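Local coordinates for accelerated-cell-death 11 (Arabidopsis thaliana, PDB 4NT1), which selectively transfers ceramide-1-phosphate and phytoceramide-1-phosphate between membranes, and is built on the all-helical glycolipid transfer protein fold, at residues L11-S15 and A175-M180; S122-L128 and L159-L165; D110-L115 and S135-F140; D90-K94 and L203-W207. All blocks are in the same frame, centred on the assembly; numbering follows the deposited sequence.

Interaction 1 (L11-S15 and A175-M180)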
loop_
_atom_site.group_PDB
_atom_site.type_symbol
_atom_site.label_atom_id
_atom_site.label_comp_id
_atom_site.label_asym_id
_atom_site.label_seq_id
_atom_site.Cartn_x
_atom_site.Cartn_y
_atom_site.Cartn_z
ATOM N N LEU A 11 -4.522 7.271 -11.297
ATOM C CA LEU A 11 -3.100 6.962 -11.167
ATOM C C LEU A 11 -2.281 8.228 -10.973
ATOM O O LEU A 11 -1.227 8.202 -10.350
ATOM C CB LEU A 11 -2.570 6.236 -12.404
ATOM C CG LEU A 11 -2.699 4.716 -12.425
ATOM C CD1 LEU A 11 -1.971 4.147 -13.642
ATOM C CD2 LEU A 11 -2.137 4.136 -11.142
ATOM N N ARG A 12 -2.744 9.328 -11.554
ATOM C CA ARG A 12 -2.007 10.582 -11.460
ATOM C C ARG A 12 -2.208 11.218 -10.079
ATOM O O ARG A 12 -1.295 11.829 -9.536
ATOM C CB ARG A 12 -2.434 11.536 -12.583
ATOM C CG ARG A 12 -2.360 10.883 -13.962
ATOM C CD ARG A 12 -2.517 11.872 -15.119
ATOM N NE ARG A 12 -2.525 11.157 -16.398
ATOM C CZ ARG A 12 -2.445 11.729 -17.595
ATOM N NH1 ARG A 12 -2.344 13.050 -17.708
ATOM N NH2 ARG A 12 -2.461 10.971 -18.685
ATOM N N LYS A 13 -3.395 11.051 -9.504
ATOM C CA LYS A 13 -3.630 11.515 -8.135
ATOM C C LYS A 13 -2.756 10.712 -7.174
ATOM O O LYS A 13 -2.183 11.256 -6.226
ATOM C CB LYS A 13 -5.104 11.364 -7.758
ATOM C CG LYS A 13 -6.027 12.280 -8.563
ATOM C CD LYS A 13 -7.482 12.012 -8.227
ATOM C CE LYS A 13 -7.741 12.194 -6.743
ATOM N NZ LYS A 13 -9.117 11.777 -6.349
ATOM N N ILE A 14 -2.660 9.413 -7.425
ATOM C CA ILE A 14 -1.777 8.561 -6.637
ATOM C C ILE A 14 -0.308 8.976 -6.762
ATOM O O ILE A 14 0.386 9.127 -5.758
ATOM C CB ILE A 14 -1.931 7.090 -7.027
ATOM C CG1 ILE A 14 -3.260 6.554 -6.489
ATOM C CG2 ILE A 14 -0.762 6.282 -6.487
ATOM C CD1 ILE A 14 -3.658 5.191 -7.093
ATOM N N SER A 15 0.177 9.167 -7.985
ATOM C CA SER A 15 1.594 9.508 -8.139
ATOM C C SER A 15 1.917 10.877 -7.526
ATOM O O SER A 15 2.987 11.066 -6.939
ATOM C CB SER A 15 2.043 9.427 -9.609
ATOM O OG SER A 15 1.443 10.445 -10.387
ATOM N N ALA A 175 1.429 6.247 -20.654
ATOM C CA ALA A 175 1.170 7.126 -19.508
ATOM C C ALA A 175 1.092 6.323 -18.212
ATOM O O ALA A 175 1.562 6.764 -17.161
ATOM C CB ALA A 175 -0.113 7.896 -19.712
ATOM N N ALA A 176 0.465 5.157 -18.289
ATOM C CA ALA A 176 0.352 4.284 -17.128
ATOM C C ALA A 176 1.743 3.846 -16.658
ATOM O O ALA A 176 2.028 3.825 -15.461
ATOM C CB ALA A 176 -0.527 3.077 -17.455
ATOM N N LYS A 177 2.623 3.511 -17.596
ATOM C CA LYS A 177 3.983 3.138 -17.211
ATOM C C LYS A 177 4.661 4.281 -16.459
ATOM O O LYS A 177 5.326 4.070 -15.446
ATOM C CB LYS A 177 4.817 2.754 -18.435
ATOM C CG LYS A 177 6.189 2.186 -18.101
ATOM C CD LYS A 177 6.947 1.852 -19.392
ATOM C CE LYS A 177 8.254 1.130 -19.115
ATOM N NZ LYS A 177 8.979 0.855 -20.394
ATOM N N ILE A 178 4.491 5.499 -16.951
ATOM C CA ILE A 178 5.135 6.641 -16.305
ATOM C C ILE A 178 4.655 6.844 -14.870
ATOM O O ILE A 178 5.456 7.045 -13.945
ATOM C CB ILE A 178 4.944 7.922 -17.130
ATOM C CG1 ILE A 178 5.918 7.901 -18.312
ATOM C CG2 ILE A 178 5.150 9.156 -16.267
ATOM C CD1 ILE A 178 5.506 8.786 -19.463
ATOM N N HIS A 179 3.348 6.787 -14.670
ATOM C CA HIS A 179 2.809 7.053 -13.341
ATOM C C HIS A 179 2.952 5.878 -12.386
ATOM O O HIS A 179 3.101 6.079 -11.181
ATOM C CB HIS A 179 1.374 7.538 -13.427
ATOM C CG HIS A 179 1.259 8.917 -13.995
ATOM N ND1 HIS A 179 1.378 10.049 -13.219
ATOM C CD2 HIS A 179 1.085 9.348 -15.268
ATOM C CE1 HIS A 179 1.255 11.119 -13.986
ATOM N NE2 HIS A 179 1.077 10.720 -15.233
ATOM N N MET A 180 2.929 4.660 -12.921
ATOM C CA MET A 180 3.227 3.489 -12.098
ATOM C C MET A 180 4.675 3.554 -11.614
ATOM O O MET A 180 4.962 3.366 -10.428
ATOM C CB MET A 180 2.978 2.183 -12.867
ATOM C CG MET A 180 1.504 1.812 -12.994
ATOM S SD MET A 180 1.304 0.178 -13.726
ATOM C CE MET A 180 -0.475 0.015 -13.742
#

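Interaction 2 (S122-L128 and L159-L165)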
loop_
_atom_site.group_PDB
_atom_site.type_symbol
_atom_site.label_atom_id
_atom_site.label_comp_id
_atom_site.label_asym_id
_atom_site.label_seq_id
_atom_site.Cartn_x
_atom_site.Cartn_y
_atom_site.Cartn_z
ATOM N N SER A 122 6.763 -6.892 -16.894
ATOM C CA SER A 122 6.153 -7.875 -17.785
ATOM C C SER A 122 5.528 -7.254 -19.037
ATOM O O SER A 122 4.730 -7.896 -19.712
ATOM C CB SER A 122 5.114 -8.705 -17.030
ATOM O OG SER A 122 4.026 -7.889 -16.649
ATOM N N GLU A 123 5.906 -6.016 -19.351
ATOM C CA GLU A 123 5.370 -5.326 -20.515
ATOM C C GLU A 123 5.414 -6.236 -21.746
ATOM O O GLU A 123 6.442 -6.845 -22.034
ATOM C CB GLU A 123 6.171 -4.053 -20.775
ATOM C CG GLU A 123 5.599 -3.169 -21.864
ATOM C CD GLU A 123 6.434 -1.923 -22.090
ATOM O OE1 GLU A 123 7.438 -1.733 -21.367
ATOM O OE2 GLU A 123 6.088 -1.131 -22.995
ATOM N N GLY A 124 4.297 -6.332 -22.462
ATOM C CA GLY A 124 4.191 -7.252 -23.584
ATOM C C GLY A 124 3.301 -8.437 -23.253
ATOM O O GLY A 124 2.774 -9.111 -24.140
ATOM N N ASP A 125 3.143 -8.696 -21.961
ATOM C CA ASP A 125 2.203 -9.702 -21.484
ATOM C C ASP A 125 0.827 -9.057 -21.354
ATOM O O ASP A 125 0.700 -7.955 -20.823
ATOM C CB ASP A 125 2.648 -10.252 -20.127
ATOM C CG ASP A 125 3.956 -11.013 -20.205
ATOM O OD1 ASP A 125 4.611 -10.965 -21.270
ATOM O OD2 ASP A 125 4.329 -11.654 -19.196
ATOM N N ASN A 126 -0.204 -9.733 -21.852
ATOM C CA ASN A 126 -1.552 -9.172 -21.807
ATOM C C ASN A 126 -2.294 -9.557 -20.526
ATOM O O ASN A 126 -3.363 -9.034 -20.234
ATOM C CB ASN A 126 -2.344 -9.599 -23.043
ATOM C CG ASN A 126 -1.746 -9.046 -24.314
ATOM O OD1 ASN A 126 -1.544 -9.764 -25.301
ATOM N ND2 ASN A 126 -1.433 -7.764 -24.289
ATOM N N SER A 127 -1.700 -10.466 -19.764
ATOM C CA SER A 127 -2.304 -10.948 -18.522
ATOM C C SER A 127 -1.713 -10.241 -17.303
ATOM O O SER A 127 -0.551 -9.824 -17.327
ATOM C CB SER A 127 -2.085 -12.454 -18.394
ATOM O OG SER A 127 -2.474 -12.933 -17.110
ATOM N N LEU A 128 -2.513 -10.110 -16.245
ATOM C CA LEU A 128 -2.025 -9.588 -14.965
ATOM C C LEU A 128 -1.716 -10.703 -13.970
ATOM O O LEU A 128 -1.350 -10.431 -12.826
ATOM C CB LEU A 128 -3.060 -8.659 -14.326
ATOM C CG LEU A 128 -3.323 -7.350 -15.059
ATOM C CD1 LEU A 128 -4.414 -6.584 -14.368
ATOM C CD2 LEU A 128 -2.033 -6.535 -15.131
ATOM N N LEU A 159 -9.062 -11.882 -12.480
ATOM C CA LEU A 159 -8.363 -10.618 -12.668
ATOM C C LEU A 159 -8.858 -9.986 -13.957
ATOM O O LEU A 159 -9.160 -10.692 -14.918
ATOM C CB LEU A 159 -6.856 -10.837 -12.777
ATOM C CG LEU A 159 -6.084 -11.248 -11.529
ATOM C CD1 LEU A 159 -4.739 -11.850 -11.910
ATOM C CD2 LEU A 159 -5.894 -10.055 -10.595
ATOM N N PRO A 160 -8.941 -8.654 -13.992
ATOM C CA PRO A 160 -9.204 -8.009 -15.281
ATOM C C PRO A 160 -8.011 -8.234 -16.208
ATOM O O PRO A 160 -6.911 -8.477 -15.723
ATOM C CB PRO A 160 -9.291 -6.525 -14.910
ATOM C CG PRO A 160 -8.431 -6.396 -13.688
ATOM C CD PRO A 160 -8.667 -7.677 -12.921
ATOM N N THR A 161 -8.223 -8.160 -17.517
ATOM C CA THR A 161 -7.099 -8.102 -18.447
ATOM C C THR A 161 -6.281 -6.846 -18.158
ATOM O O THR A 161 -6.784 -5.885 -17.577
ATOM C CB THR A 161 -7.573 -8.057 -19.908
ATOM O OG1 THR A 161 -8.122 -6.764 -20.199
ATOM C CG2 THR A 161 -8.629 -9.134 -20.161
ATOM N N ARG A 162 -5.017 -6.863 -18.554
ATOM C CA ARG A 162 -4.148 -5.715 -18.355
ATOM C C ARG A 162 -4.746 -4.492 -19.046
ATOM O O ARG A 162 -4.780 -3.394 -18.481
ATOM C CB ARG A 162 -2.751 -6.040 -18.878
ATOM C CG ARG A 162 -1.752 -4.910 -18.800
ATOM C CD ARG A 162 -0.420 -5.400 -19.348
ATOM N NE ARG A 162 0.563 -4.332 -19.481
ATOM C CZ ARG A 162 1.780 -4.366 -18.945
ATOM N NH1 ARG A 162 2.179 -5.429 -18.236
ATOM N NH2 ARG A 162 2.596 -3.335 -19.126
ATOM N N ALA A 163 -5.256 -4.694 -20.256
ATOM C CA ALA A 163 -5.902 -3.623 -21.001
ATOM C C ALA A 163 -7.127 -3.066 -20.281
ATOM O O ALA A 163 -7.374 -1.862 -20.294
ATOM C CB ALA A 163 -6.277 -4.097 -22.402
ATOM N N HIS A 164 -7.900 -3.949 -19.663
ATOM C CA HIS A 164 -9.088 -3.531 -18.935
ATOM C C HIS A 164 -8.709 -2.716 -17.695
ATOM O O HIS A 164 -9.362 -1.724 -17.381
ATOM C CB HIS A 164 -9.942 -4.741 -18.538
ATOM C CG HIS A 164 -11.242 -4.368 -17.900
ATOM N ND1 HIS A 164 -11.929 -5.213 -17.056
ATOM C CD2 HIS A 164 -11.975 -3.233 -17.977
ATOM C CE1 HIS A 164 -13.032 -4.616 -16.641
ATOM N NE2 HIS A 164 -13.081 -3.410 -17.181
ATOM N N LEU A 165 -7.648 -3.125 -17.002
ATOM C CA LEU A 165 -7.183 -2.363 -15.834
ATOM C C LEU A 165 -6.786 -0.945 -16.239
ATOM O O LEU A 165 -7.145 0.035 -15.577
ATOM C CB LEU A 165 -6.017 -3.063 -15.129
ATOM C CG LEU A 165 -5.410 -2.273 -13.962
ATOM C CD1 LEU A 165 -6.418 -2.141 -12.832
ATOM C CD2 LEU A 165 -4.100 -2.880 -13.445
HETATM O O HOH W 1 1.226 -7.744 -17.354
HETATM O O HOH W 2 -5.239 -10.679 -16.540
#

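Interaction 3 (D110-L115 and S135-F140)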
loop_
_atom_site.group_PDB
_atom_site.type_symbol
_atom_site.label_atom_id
_atom_site.label_comp_id
_atom_site.label_asym_id
_atom_site.label_seq_id
_atom_site.Cartn_x
_atom_site.Cartn_y
_atom_site.Cartn_z
ATOM N N ASP A 110 3.251 -1.574 -0.058
ATOM C CA ASP A 110 4.326 -2.411 -0.579
ATOM C C ASP A 110 3.778 -3.365 -1.641
ATOM O O ASP A 110 4.383 -3.523 -2.703
ATOM C CB ASP A 110 4.989 -3.176 0.583
ATOM C CG ASP A 110 6.380 -3.693 0.251
ATOM O OD1 ASP A 110 6.980 -3.236 -0.741
ATOM O OD2 ASP A 110 6.877 -4.564 1.009
ATOM N N MET A 111 2.624 -3.984 -1.390
ATOM C CA MET A 111 2.056 -4.872 -2.410
ATOM C C MET A 111 1.783 -4.131 -3.726
ATOM O O MET A 111 2.024 -4.661 -4.808
ATOM C CB MET A 111 0.776 -5.575 -1.941
ATOM C CG MET A 111 0.456 -6.840 -2.797
ATOM S SD MET A 111 -1.309 -7.146 -3.012
ATOM C CE MET A 111 -1.718 -6.048 -4.376
ATOM N N VAL A 112 1.259 -2.914 -3.627
ATOM C CA VAL A 112 0.990 -2.115 -4.818
ATOM C C VAL A 112 2.305 -1.761 -5.509
ATOM O O VAL A 112 2.411 -1.857 -6.732
ATOM C CB VAL A 112 0.143 -0.860 -4.516
ATOM C CG1 VAL A 112 -0.023 -0.002 -5.792
ATOM C CG2 VAL A 112 -1.233 -1.262 -3.975
ATOM N N LYS A 113 3.315 -1.387 -4.730
ATOM C CA LYS A 113 4.629 -1.120 -5.306
ATOM C C LYS A 113 5.150 -2.310 -6.125
ATOM O O LYS A 113 5.624 -2.131 -7.244
ATOM C CB LYS A 113 5.660 -0.766 -4.231
ATOM C CG LYS A 113 7.042 -0.456 -4.816
ATOM C CD LYS A 113 8.125 -0.320 -3.762
ATOM C CE LYS A 113 8.668 -1.659 -3.346
ATOM N NZ LYS A 113 10.154 -1.610 -3.260
ATOM N N VAL A 114 5.077 -3.516 -5.561
ATOM C CA VAL A 114 5.566 -4.711 -6.266
ATOM C C VAL A 114 4.682 -5.034 -7.455
ATOM O O VAL A 114 5.168 -5.388 -8.528
ATOM C CB VAL A 114 5.640 -5.946 -5.339
ATOM C CG1 VAL A 114 6.046 -7.207 -6.137
ATOM C CG2 VAL A 114 6.614 -5.689 -4.200
ATOM N N LEU A 115 3.374 -4.915 -7.263
ATOM C CA LEU A 115 2.445 -5.075 -8.372
ATOM C C LEU A 115 2.847 -4.193 -9.564
ATOM O O LEU A 115 2.971 -4.679 -10.698
ATOM C CB LEU A 115 1.022 -4.734 -7.930
ATOM C CG LEU A 115 0.022 -4.717 -9.080
ATOM C CD1 LEU A 115 -0.156 -6.137 -9.616
ATOM C CD2 LEU A 115 -1.304 -4.172 -8.589
ATOM N N SER A 135 3.194 -10.280 -6.514
ATOM C CA SER A 135 3.108 -9.245 -5.490
ATOM C C SER A 135 2.369 -9.787 -4.264
ATOM O O SER A 135 2.747 -9.501 -3.133
ATOM C CB SER A 135 2.445 -7.973 -6.039
ATOM O OG SER A 135 1.117 -8.223 -6.464
ATOM N N TYR A 136 1.332 -10.591 -4.483
ATOM C CA TYR A 136 0.611 -11.179 -3.358
ATOM C C TYR A 136 1.499 -12.137 -2.572
ATOM O O TYR A 136 1.565 -12.077 -1.340
ATOM C CB TYR A 136 -0.655 -11.921 -3.809
ATOM C CG TYR A 136 -1.251 -12.695 -2.672
ATOM C CD1 TYR A 136 -2.059 -12.064 -1.733
ATOM C CD2 TYR A 136 -0.956 -14.042 -2.487
ATOM C CE1 TYR A 136 -2.585 -12.755 -0.663
ATOM C CE2 TYR A 136 -1.483 -14.745 -1.408
ATOM C CZ TYR A 136 -2.288 -14.094 -0.502
ATOM O OH TYR A 136 -2.820 -14.776 0.566
ATOM N N ALA A 137 2.191 -13.016 -3.291
ATOM C CA ALA A 137 3.012 -14.048 -2.648
ATOM C C ALA A 137 4.189 -13.449 -1.878
ATOM O O ALA A 137 4.580 -13.960 -0.838
ATOM C CB ALA A 137 3.505 -15.053 -3.687
ATOM N N GLN A 138 4.762 -12.365 -2.390
ATOM C CA GLN A 138 5.870 -11.727 -1.690
ATOM C C GLN A 138 5.412 -10.963 -0.451
ATOM O O GLN A 138 6.042 -11.039 0.604
ATOM C CB GLN A 138 6.644 -10.780 -2.608
ATOM C CG GLN A 138 7.804 -10.071 -1.910
ATOM C CD GLN A 138 8.477 -9.039 -2.794
ATOM O OE1 GLN A 138 8.634 -9.250 -3.995
ATOM N NE2 GLN A 138 8.868 -7.911 -2.206
ATOM N N VAL A 139 4.322 -10.214 -0.583
ATOM C CA VAL A 139 3.939 -9.276 0.470
ATOM C C VAL A 139 2.927 -9.826 1.475
ATOM O O VAL A 139 3.106 -9.671 2.683
ATOM C CB VAL A 139 3.438 -7.935 -0.139
ATOM C CG1 VAL A 139 2.985 -6.970 0.962
ATOM C CG2 VAL A 139 4.539 -7.308 -0.983
ATOM N N PHE A 140 1.878 -10.482 0.990
ATOM C CA PHE A 140 0.778 -10.871 1.863
ATOM C C PHE A 140 0.730 -12.351 2.252
ATOM O O PHE A 140 0.325 -12.685 3.359
ATOM C CB PHE A 140 -0.568 -10.443 1.271
ATOM C CG PHE A 140 -0.901 -8.994 1.497
ATOM C CD1 PHE A 140 -1.113 -8.510 2.776
ATOM C CD2 PHE A 140 -1.029 -8.125 0.425
ATOM C CE1 PHE A 140 -1.430 -7.172 2.985
ATOM C CE2 PHE A 140 -1.350 -6.785 0.626
ATOM C CZ PHE A 140 -1.550 -6.314 1.906
HETATM O O HOH W 3 7.998 -6.895 0.600
#

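Interaction 4 (D90-K94 and L203-W207)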
loop_
_atom_site.group_PDB
_atom_site.type_symbol
_atom_site.label_atom_id
_atom_site.label_comp_id
_atom_site.label_asym_id
_atom_site.label_seq_id
_atom_site.Cartn_x
_atom_site.Cartn_y
_atom_site.Cartn_z
ATOM N N ASP A 90 2.537 1.214 25.880
ATOM C CA ASP A 90 2.824 -0.205 25.681
ATOM C C ASP A 90 1.671 -0.938 25.001
ATOM O O ASP A 90 1.310 -2.041 25.409
ATOM C CB ASP A 90 3.160 -0.873 27.022
ATOM C CG ASP A 90 4.063 -2.087 26.867
ATOM O OD1 ASP A 90 4.637 -2.283 25.774
ATOM O OD2 ASP A 90 4.212 -2.845 27.850
ATOM N N CYS A 91 1.102 -0.334 23.959
ATOM C CA CYS A 91 -0.041 -0.920 23.262
ATOM C C CYS A 91 0.216 -1.112 21.766
ATOM O O CYS A 91 -0.720 -1.191 20.971
ATOM C CB CYS A 91 -1.290 -0.058 23.468
ATOM S SG CYS A 91 -1.176 1.608 22.769
ATOM N N VAL A 92 1.485 -1.190 21.385
ATOM C CA VAL A 92 1.849 -1.303 19.972
ATOM C C VAL A 92 1.094 -2.411 19.233
ATOM O O VAL A 92 0.528 -2.184 18.164
ATOM C CB VAL A 92 3.372 -1.485 19.816
ATOM C CG1 VAL A 92 3.735 -1.809 18.371
ATOM C CG2 VAL A 92 4.095 -0.228 20.297
ATOM N N ARG A 93 1.063 -3.603 19.818
ATOM C CA ARG A 93 0.493 -4.752 19.126
ATOM C C ARG A 93 -0.972 -5.010 19.452
ATOM O O ARG A 93 -1.561 -5.987 18.974
ATOM C CB ARG A 93 1.329 -6.000 19.397
ATOM C CG ARG A 93 2.773 -5.846 18.964
ATOM C CD ARG A 93 3.425 -7.194 18.771
ATOM N NE ARG A 93 4.841 -7.071 18.438
ATOM C CZ ARG A 93 5.644 -8.110 18.215
ATOM N NH1 ARG A 93 5.161 -9.345 18.272
ATOM N NH2 ARG A 93 6.923 -7.914 17.916
ATOM N N LYS A 94 -1.568 -4.136 20.252
ATOM C CA LYS A 94 -2.979 -4.266 20.571
ATOM C C LYS A 94 -3.839 -4.121 19.325
ATOM O O LYS A 94 -3.531 -3.334 18.430
ATOM C CB LYS A 94 -3.398 -3.232 21.625
ATOM C CG LYS A 94 -2.741 -3.422 22.991
ATOM C CD LYS A 94 -3.427 -4.514 23.788
ATOM C CE LYS A 94 -4.796 -4.045 24.277
ATOM N NZ LYS A 94 -5.417 -5.044 25.212
ATOM N N LEU A 203 10.553 -2.846 17.333
ATOM C CA LEU A 203 9.168 -3.292 17.404
ATOM C C LEU A 203 8.859 -4.501 16.523
ATOM O O LEU A 203 7.822 -5.134 16.690
ATOM C CB LEU A 203 8.220 -2.152 17.027
ATOM C CG LEU A 203 8.354 -0.828 17.775
ATOM C CD1 LEU A 203 7.284 0.164 17.293
ATOM C CD2 LEU A 203 8.255 -1.054 19.276
ATOM N N GLY A 204 9.735 -4.785 15.561
ATOM C CA GLY A 204 9.495 -5.831 14.586
ATOM C C GLY A 204 8.504 -5.370 13.534
ATOM O O GLY A 204 7.787 -4.392 13.756
ATOM N N ILE A 205 8.452 -6.067 12.397
ATOM C CA ILE A 205 7.483 -5.736 11.354
ATOM C C ILE A 205 6.743 -6.959 10.828
ATOM O O ILE A 205 6.000 -6.869 9.854
ATOM C CB ILE A 205 8.151 -5.002 10.162
ATOM C CG1 ILE A 205 9.177 -5.912 9.478
ATOM C CG2 ILE A 205 8.777 -3.699 10.624
ATOM C CD1 ILE A 205 9.831 -5.285 8.249
ATOM N N ASP A 206 6.926 -8.102 11.478
ATOM C CA ASP A 206 6.370 -9.340 10.941
ATOM C C ASP A 206 5.147 -9.847 11.717
ATOM O O ASP A 206 4.688 -10.973 11.511
ATOM C CB ASP A 206 7.477 -10.406 10.826
ATOM C CG ASP A 206 8.563 -10.022 9.812
ATOM O OD1 ASP A 206 8.217 -9.587 8.689
ATOM O OD2 ASP A 206 9.761 -10.141 10.146
ATOM N N TRP A 207 4.604 -8.993 12.583
ATOM C CA TRP A 207 3.465 -9.372 13.425
ATOM C C TRP A 207 2.130 -8.834 12.914
ATOM O O TRP A 207 1.070 -9.189 13.441
ATOM C CB TRP A 207 3.683 -8.935 14.882
ATOM C CG TRP A 207 4.118 -7.501 15.035
ATOM C CD1 TRP A 207 5.396 -7.035 15.025
ATOM C CD2 TRP A 207 3.273 -6.354 15.223
ATOM N NE1 TRP A 207 5.406 -5.674 15.193
ATOM C CE2 TRP A 207 4.116 -5.229 15.317
ATOM C CE3 TRP A 207 1.889 -6.170 15.330
ATOM C CZ2 TRP A 207 3.625 -3.936 15.514
ATOM C CZ3 TRP A 207 1.399 -4.887 15.515
ATOM C CH2 TRP A 207 2.267 -3.784 15.611
ATOM O OXT TRP A 207 2.070 -8.027 11.984
HETATM O O HOH W 4 6.216 -4.675 18.930
#

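Interaction 1 (L11-S15 and A175-M180)
H179 carries most of this contact, its imidazole meeting S15 at an edge and R12 over a face. S15 OG meets H179 ND1 at 2.9 Å, near the ring plane, in a hydrogen bond that either group could donate. Two torsions bring the partners together. The S15 hydroxyl sits between its own backbone N and carbonyl carbon, on the side of its helix that faces H179, while the imidazole, with CG anti to the carbonyl carbon, reaches out across the gap between the helices. This bond, with R12 over the face, probably restrains rotation about CB-CG.

The R12 CG stands almost over the middle of the imidazole, 3.7 Å from the H179 centroid and 14° off the normal, a CH-pi contact. From CG to NE the arginine chain runs extended above the ring, and its guanidinium plane stays within 11° of the imidazole plane. The charged end belongs elsewhere, since R12 NE forms a salt bridge with E171; its NH2 passes A175 CB at 4.0 Å. The second face of the imidazole has I178 CG2 near its rim.

Beside this polar cluster is an apolar one: L11 CD1 approaches A176 CB and M180 CG, each at 4.2 Å.

The two segments, with axes 9.4 Å apart and crossing at 23°, are a near-parallel helix packing within the all-helical GLTP fold, away from the lipid site. Helix 10-25 packs along helix 173-199, with F116 of helix 98-121 touching both L11 and M180, and L43 and L47 of helix 34-51 meeting I14.

Interaction 2 (S122-L128 and L159-L165)
L128 and R162 bury the largest areas here, and they mark the apolar and polar halves of a contact that joins the loop between helices 98-121 and 129-139 of the GLTP fold to the capped start of helix 162-168. In the apolar half, L128 CD1 reaches L165 CD2 at 3.8 Å and P160 CG at 4.1 Å, while its CD2 packs on R162 CB; L159 CD1 closes over the L128 backbone carbonyl.

One direct hydrogen bond joins the backbones: R162 N donates to N126 O over 3.2 Å, with an N-H...O angle of 162°. T161, the N-cap residue just before, accepts from H164 N through OG1.

Side-chain polarity is concentrated in R162. With CG anti to the backbone N (chi1 177°) and an extended chain, it passes D125 O and brings the guanidinium beside the type II turn S122-D125, with NH2 3.7 Å from E123 CA. Water 1, at the guanidinium edge, accepts from R162 NH1 at 2.7 Å and donates to S122 OG and S127 O; S122 OG also hydrogen-bonds Q118 O. Water 2 links L128 N to P160 O.

R162 NE pairs with E173 in a salt bridge, and its NH1 also donates to I119 O. The chemistry implies a loop held by apolar packing of L128 together with backbone carbonyls and water, the arginine charge probably balanced by E173.

Interaction 3 (D110-L115 and S135-F140)
M111 crosses F140 at about a right angle and sets its sulfur at the ring edge. Its SD lies in the ring plane, 4.7 Å from the F140 centroid and 86° off the normal, a Met-aromatic contact. The methionine gets there by bending: CG is anti to the backbone N, but the chain bends at chi2 (-146°) and again at chi3, which turns the sulfur back toward F140 CD2. Closer to the backbone, M111 CB touches F140 CE2 at 3.5 Å and M111 CG passes S135 O at the same separation.

V139, one turn on from S135, packs against M111. Its CG1 meets M111 CB at 3.9 Å, and its CG2 packs over the M111 backbone and reaches V114 CG2. S135 makes the closest approach of the backbones, its CA 5.1 Å from that of L115, consistent with the small serine side chain. S135 CB comes to 3.4 Å from L115 N, while V114 CG1 packs beside it. The hydroxyl turns back to P131 O and A132 O of its own helix, so this buried polar atom is satisfied locally.

Toward the exposed Q138, water 3 donates to D110 OD2 at 2.6 Å and accepts from Q138 NE2, bridging the two helices.

The segment axes cross at 139°, 8.9 Å apart. Helix 98-121 packs between helix 129-139 and helix 34-51, which M111 and V112 both touch. Beyond the contact, F140 meets F57 edge-to-face, and Y136 hydrogen-bonds H144, a residue of the ceramide-1-phosphate site.

Interaction 4 (D90-K94 and L203-W207)
R93 crosses one face of the W207 indole obliquely, from the six-membered ring to the five-membered ring. CB is at the far rim, 4.0 Å from W207 CZ3. CG stands above the six-membered ring, 3.6 Å from its centroid and only 6° off the normal, a CH-pi contact. CD passes over W207 CD2, the ring fusion, and NE continues toward W207 CG and CD1; water 4 accepts from this NE and donates to L203 O. CZ is then 3.4 Å from W207 CD1, and the guanidinium lies flat on the indole, planes 11° apart, in a cation-pi stack.

This stack joins the type I turn C91-K94, which precedes helix 98-121, to the C-terminal tail of the GLTP fold, close to the lipid headgroup site: the W207 side chain touches R100, and its terminal carboxylate pairs with R104 and R107.

At the tip, R93 NH1 is 3.7 Å from W207 CB, and R93 NH2 donates to L203 O over 3.2 Å, from above the carbonyl plane. W207 NE1 makes weak bonds to L203 O and G204 O that may help hold the indole. V92 CG1 packs at 3.6 Å from W207 CZ2 and at 4.2 Å from L203 CD1.

In the fold
All four contacts belong to one all-helical chain, and two of them draw on helix 173-199 or the tail that follows it. Interaction 1 ties the N-terminal helix 10-25 to helix 173-199. Interactions 2 and 3 lie within the chain span it encloses; interaction 3 uses helix 129-139 and interaction 2 the loop before it, with centres about 16 Å apart. Interactions 1 and 2 touch through the K177-E123 salt bridge. Interaction 4 sits on the opposite side of the chain's centre from both of these, its centre about 33 Å from that of interaction 1 and about 37 Å from that of interaction 2. Interactions 3 and 4, centres about 21 Å apart, both border residues of the ceramide-1-phosphate site, whereas interactions 1 and 2 lie away from it.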